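Local atomic coordinates of PA_0080 (Pseudomonas aeruginosa, PDB entry 3ZHN), a protein that is a lipoprotein component of the type VI secretion system, probably serving as the outer-membrane-tethered part of its membrane complex. Residues Leu43-Ala47 with Ala118-Asp122; Phe67-Tyr72 with Trp128-Leu132. One frame throughout, in Å; residues are numbered along the deposited sequence.

Overall arrangement
From the N terminus, strand 31-39 runs into the loop holding Leu43-Ala47, which leads to strand 54-61. Next come the short helices, with Phe67-Tyr72 at the end of helix 65-69 and the start of helix 72-77. Much later, strand 113-118 runs into the loop Ala118-Asp122, closing contact 1 over 70 intervening residues. Strand 129-133 then follows, and Trp128-Leu132 closes contact 2 over 55. The two closures cross, since their segments alternate along the chain. Contact 1 joins two inter-strand loops; contact 2 sets the helices against an outermost strand of the antiparallel sheet. Their centres are about 17 Å apart, and Ala118 and Trp128 link them through their backbones.

Contact 1. Residues Leu43-Ala47 with Ala118-Asp122; sequences LNPSA and AAYRD
Asn44 and Arg121 join two loops of the TssJ beta-sandwich, one linking strand 31-39 to strand 54-61 and the other following strand 113-118. No backbone-to-backbone bond spans the two segments; side chains reach the opposing backbone in both directions. Asn44 OD1 accepts from Arg121 N at 2.9 Å, nearly straight at 163°, with the donor tilted 16° from the amide's carbonyl plane. An asparagine suits this place because its other branch can donate: ND2 bonds to Pro53 O and to a water, which in turn donates to Ala119 O at 2.7 Å.

The packing is built round the same amide. CG of Asn44 lies anti to the backbone N (chi1 -166°), carrying OD1 to 3.5 Å from Tyr120 CD1, with amide and ring planes almost perpendicular. Tyr120 sends its hydroxyl to Gly147 O, while its ring also packs on Leu54 and Leu146, so that this residue joins the loop to both sheets of the sandwich.

Arg121 returns the grip side-on. Its chain is extended until a bend at the third torsion, and NE and NH2 both donate to Pro45 O, at 2.9 Å and 3.1 Å. The NE bond follows a lone pair of that carbonyl. Ser46 C and Ala47 N lie over one face of the guanidinium, Ala47 N 3.4 Å from Arg121 CZ.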
loop_
_atom_site.group_PDB
_atom_site.type_symbol
_atom_site.label_atom_id
_atom_site.label_comp_id
_atom_site.label_asym_id
_atom_site.label_seq_id
_atom_site.Cartn_x
_atom_site.Cartn_y
_atom_site.Cartn_z
ATOM N N LEU A 43 12.242 -8.630 -5.755
ATOM C CA LEU A 43 11.517 -7.376 -5.839
ATOM C C LEU A 43 11.760 -6.634 -7.157
ATOM O O LEU A 43 12.886 -6.445 -7.543
ATOM C CB LEU A 43 11.977 -6.493 -4.693
ATOM C CG LEU A 43 11.250 -5.149 -4.474
ATOM C CD1 LEU A 43 9.831 -5.434 -3.951
ATOM C CD2 LEU A 43 11.999 -4.349 -3.433
ATOM N N ASN A 44 10.703 -6.176 -7.809
ATOM C CA ASN A 44 10.743 -5.178 -8.875
ATOM C C ASN A 44 11.959 -5.300 -9.794
ATOM O O ASN A 44 12.741 -4.375 -9.909
ATOM C CB ASN A 44 10.709 -3.787 -8.290
ATOM C CG ASN A 44 10.410 -2.730 -9.336
ATOM O OD1 ASN A 44 9.762 -2.969 -10.361
ATOM N ND2 ASN A 44 10.886 -1.558 -9.073
ATOM N N PRO A 45 12.099 -6.450 -10.484
ATOM C CA PRO A 45 13.367 -6.664 -11.233
ATOM C C PRO A 45 13.526 -5.794 -12.443
ATOM O O PRO A 45 12.548 -5.428 -13.104
ATOM C CB PRO A 45 13.286 -8.168 -11.604
ATOM C CG PRO A 45 11.811 -8.452 -11.599
ATOM C CD PRO A 45 11.272 -7.673 -10.462
ATOM N N SER A 46 14.763 -5.588 -12.790
ATOM C CA SER A 46 15.117 -4.914 -14.008
ATOM C C SER A 46 14.708 -5.771 -15.209
ATOM O O SER A 46 14.317 -6.950 -15.070
ATOM C CB SER A 46 16.593 -4.763 -14.139
ATOM O OG SER A 46 17.257 -5.965 -14.301
ATOM N N ALA A 47 14.928 -5.244 -16.414
ATOM C CA ALA A 47 14.695 -6.040 -17.632
ATOM C C ALA A 47 15.563 -7.296 -17.698
ATOM O O ALA A 47 15.168 -8.234 -18.401
ATOM C CB ALA A 47 14.936 -5.193 -18.869
ATOM N N ALA A 118 2.331 0.792 -5.710
ATOM C CA ALA A 118 3.747 0.422 -5.820
ATOM C C ALA A 118 4.226 0.797 -7.221
ATOM O O ALA A 118 3.603 0.452 -8.224
ATOM C CB ALA A 118 3.861 -1.052 -5.648
ATOM N N ALA A 119 5.379 1.442 -7.269
ATOM C CA ALA A 119 5.955 1.921 -8.496
ATOM C C ALA A 119 6.746 0.842 -9.194
ATOM O O ALA A 119 7.973 0.947 -9.389
ATOM C CB ALA A 119 6.842 3.109 -8.195
ATOM N N TYR A 120 6.031 -0.213 -9.581
ATOM C CA TYR A 120 6.645 -1.287 -10.374
ATOM C C TYR A 120 7.125 -0.742 -11.756
ATOM O O TYR A 120 6.466 0.105 -12.359
ATOM C CB TYR A 120 5.691 -2.503 -10.549
ATOM C CG TYR A 120 5.623 -3.375 -9.346
ATOM C CD1 TYR A 120 6.703 -4.130 -9.004
ATOM C CD2 TYR A 120 4.562 -3.351 -8.472
ATOM C CE1 TYR A 120 6.711 -4.944 -7.884
ATOM C CE2 TYR A 120 4.556 -4.166 -7.341
ATOM C CZ TYR A 120 5.631 -4.984 -7.061
ATOM O OH TYR A 120 5.627 -5.773 -5.920
ATOM N N ARG A 121 8.252 -1.302 -12.203
ATOM C CA ARG A 121 8.880 -0.885 -13.475
ATOM C C ARG A 121 7.974 -1.022 -14.707
ATOM O O ARG A 121 7.956 -0.135 -15.557
ATOM C CB ARG A 121 10.170 -1.626 -13.675
ATOM C CG ARG A 121 10.981 -1.199 -14.883
ATOM C CD ARG A 121 12.286 -1.970 -15.065
ATOM N NE ARG A 121 12.079 -3.399 -15.071
ATOM C CZ ARG A 121 11.693 -4.093 -16.156
ATOM N NH1 ARG A 121 11.502 -3.496 -17.310
ATOM N NH2 ARG A 121 11.498 -5.411 -16.071
ATOM N N ASP A 122 7.219 -2.091 -14.721
ATOM C CA ASP A 122 6.299 -2.377 -15.823
ATOM C C ASP A 122 4.925 -2.533 -15.192
ATOM O O ASP A 122 4.494 -3.638 -14.793
ATOM C CB ASP A 122 6.663 -3.608 -16.629
ATOM C CG ASP A 122 5.608 -3.943 -17.690
ATOM O OD1 ASP A 122 4.852 -3.028 -18.122
ATOM O OD2 ASP A 122 5.476 -5.133 -18.051
HETATM O O HOH W 1 10.204 0.956 -10.992
#

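Contact 2. Residues Phe67-Tyr72 with Trp128-Leu132; sequences FGRADY and WRQVL
Arg129 reaches from its strand to the backbone at the end of helix 65-69. Its NH1 donates to Ala70 O at 2.8 Å, on a lone pair in the carbonyl plane, and makes a weak, bent bond to Phe67 O, which already takes a weak bond from Ala70 N. Arginine suits the place because its flat head can bond at its edge while being packed on its faces: Gly68 O lies over the centre of one face, 3.3 Å from Arg129 CZ, and Trp128 CH2 lies over the opposite one. The carbonyl above the cation would probably be favourable electrostatically.

The aliphatic part of Arg129 is used as well. Its CD lies 3.7 Å from Phe67 CE2, and the Phe67 ring then meets Val131 edge-on, CD2 to CG1 at 3.4 Å. This small branched side chain fits against the rim of the ring.

Trp128 and Tyr72 form a T-shaped pair, centroids 5.4 Å apart and planes at 73°. Tyr72 turns the edge of its ring, at CD2, to the indole face, with CD2 3.8 Å from Trp128 CZ3. A chi1 of 58°, with CG between the backbone N and the carbonyl carbon, sets the indole with this face to Tyr72 and the opposite face to Arg129 CB.

Around this contact, Leu75 of helix 72-77 packs on Phe67, Ala70 and Arg129, Val117 of the adjoining strand 113-118 touches Phe67, Tyr72 and Trp128, and the Phe67 ring meets Tyr59. The short helices thus cover one face of the antiparallel sheet, over strand 129-133 and on to strands 113-118 and 54-61.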
loop_
_atom_site.group_PDB
_atom_site.type_symbol
_atom_site.label_atom_id
_atom_site.label_comp_id
_atom_site.label_asym_id
_atom_site.label_seq_id
_atom_site.Cartn_x
_atom_site.Cartn_y
_atom_site.Cartn_z
ATOM N N PHE A 67 -10.116 6.418 -5.881
ATOM C CA PHE A 67 -8.825 5.838 -5.766
ATOM C C PHE A 67 -8.610 4.680 -6.763
ATOM O O PHE A 67 -7.608 4.601 -7.446
ATOM C CB PHE A 67 -8.579 5.381 -4.318
ATOM C CG PHE A 67 -7.198 4.800 -4.123
ATOM C CD1 PHE A 67 -6.087 5.594 -3.966
ATOM C CD2 PHE A 67 -7.031 3.439 -4.127
ATOM C CE1 PHE A 67 -4.863 5.028 -3.791
ATOM C CE2 PHE A 67 -5.777 2.861 -3.956
ATOM C CZ PHE A 67 -4.721 3.646 -3.811
ATOM N N GLY A 68 -9.549 3.748 -6.756
ATOM C CA GLY A 68 -9.504 2.552 -7.632
ATOM C C GLY A 68 -9.684 2.811 -9.117
ATOM O O GLY A 68 -9.385 1.902 -9.898
ATOM N N ARG A 69 -10.213 4.006 -9.479
ATOM C CA ARG A 69 -10.433 4.408 -10.860
ATOM C C ARG A 69 -9.381 5.309 -11.445
ATOM O O ARG A 69 -9.417 5.626 -12.633
ATOM C CB ARG A 69 -11.768 5.187 -10.972
ATOM C CG ARG A 69 -12.958 4.273 -10.806
ATOM C CD ARG A 69 -14.211 5.132 -10.687
ATOM N NE ARG A 69 -15.441 4.341 -10.622
ATOM C CZ ARG A 69 -16.670 4.799 -10.410
ATOM N NH1 ARG A 69 -16.874 6.077 -10.161
ATOM N NH2 ARG A 69 -17.721 3.961 -10.475
ATOM N N ALA A 70 -8.476 5.804 -10.584
ATOM C CA ALA A 70 -7.555 6.867 -10.980
ATOM C C ALA A 70 -6.370 6.284 -11.742
ATOM O O ALA A 70 -5.928 5.185 -11.500
ATOM C CB ALA A 70 -7.062 7.550 -9.766
ATOM N N ASP A 71 -5.807 7.075 -12.636
ATOM C CA ASP A 71 -4.541 6.736 -13.287
ATOM C C ASP A 71 -3.371 6.834 -12.274
ATOM O O ASP A 71 -3.355 7.616 -11.299
ATOM C CB ASP A 71 -4.257 7.742 -14.413
ATOM C CG ASP A 71 -5.096 7.490 -15.640
ATOM O OD1 ASP A 71 -6.000 6.624 -15.693
ATOM O OD2 ASP A 71 -4.957 8.248 -16.614
ATOM N N TYR A 72 -2.337 6.066 -12.578
ATOM C CA TYR A 72 -1.124 6.051 -11.805
ATOM C C TYR A 72 -0.520 7.447 -11.561
ATOM O O TYR A 72 -0.258 7.774 -10.413
ATOM C CB TYR A 72 -0.079 5.170 -12.468
ATOM C CG TYR A 72 1.201 5.103 -11.705
ATOM C CD1 TYR A 72 2.151 6.060 -11.877
ATOM C CD2 TYR A 72 1.421 4.045 -10.799
ATOM C CE1 TYR A 72 3.359 6.020 -11.162
ATOM C CE2 TYR A 72 2.562 3.987 -10.062
ATOM C CZ TYR A 72 3.563 4.969 -10.248
ATOM O OH TYR A 72 4.734 4.969 -9.510
ATOM N N TRP A 128 -0.164 -3.434 -9.119
ATOM C CA TRP A 128 0.457 -2.277 -8.518
ATOM C C TRP A 128 -0.417 -1.441 -7.601
ATOM O O TRP A 128 0.092 -0.540 -6.934
ATOM C CB TRP A 128 1.076 -1.336 -9.567
ATOM C CG TRP A 128 0.062 -0.847 -10.571
ATOM C CD1 TRP A 128 -0.158 -1.374 -11.829
ATOM C CD2 TRP A 128 -0.716 0.348 -10.514
ATOM N NE1 TRP A 128 -1.074 -0.597 -12.514
ATOM C CE2 TRP A 128 -1.439 0.455 -11.732
ATOM C CE3 TRP A 128 -0.926 1.330 -9.511
ATOM C CZ2 TRP A 128 -2.342 1.516 -11.977
ATOM C CZ3 TRP A 128 -1.798 2.363 -9.753
ATOM C CH2 TRP A 128 -2.499 2.452 -10.983
ATOM N N ARG A 129 -1.702 -1.776 -7.524
ATOM C CA ARG A 129 -2.611 -1.110 -6.669
ATOM C C ARG A 129 -3.427 -2.147 -5.889
ATOM O O ARG A 129 -3.867 -3.137 -6.454
ATOM C CB ARG A 129 -3.550 -0.199 -7.488
ATOM C CG ARG A 129 -4.620 0.490 -6.656
ATOM C CD ARG A 129 -5.354 1.609 -7.375
ATOM N NE ARG A 129 -5.826 1.092 -8.635
ATOM C CZ ARG A 129 -6.100 1.854 -9.697
ATOM N NH1 ARG A 129 -6.179 3.155 -9.571
ATOM N NH2 ARG A 129 -6.232 1.268 -10.875
ATOM N N GLN A 130 -3.680 -1.861 -4.605
ATOM C CA GLN A 130 -4.568 -2.608 -3.766
ATOM C C GLN A 130 -5.364 -1.667 -2.879
ATOM O O GLN A 130 -4.873 -0.597 -2.557
ATOM C CB GLN A 130 -3.826 -3.593 -2.872
ATOM C CG GLN A 130 -3.070 -4.732 -3.540
ATOM C CD GLN A 130 -3.937 -5.795 -4.089
ATOM O OE1 GLN A 130 -5.112 -5.682 -4.141
ATOM N NE2 GLN A 130 -3.329 -6.866 -4.499
ATOM N N VAL A 131 -6.606 -2.050 -2.553
ATOM C CA VAL A 131 -7.370 -1.337 -1.548
ATOM C C VAL A 131 -7.903 -2.316 -0.545
ATOM O O VAL A 131 -8.129 -3.485 -0.898
ATOM C CB VAL A 131 -8.646 -0.631 -2.140
ATOM C CG1 VAL A 131 -8.285 0.444 -3.097
ATOM C CG2 VAL A 131 -9.664 -1.634 -2.792
ATOM N N LEU A 132 -8.100 -1.877 0.691
ATOM C CA LEU A 132 -8.554 -2.752 1.764
ATOM C C LEU A 132 -9.512 -1.995 2.667
ATOM O O LEU A 132 -9.071 -0.965 3.245
ATOM C CB LEU A 132 -7.366 -3.299 2.549
ATOM C CG LEU A 132 -7.747 -4.317 3.563
ATOM C CD1 LEU A 132 -8.206 -5.619 2.947
ATOM C CD2 LEU A 132 -6.615 -4.614 4.533
#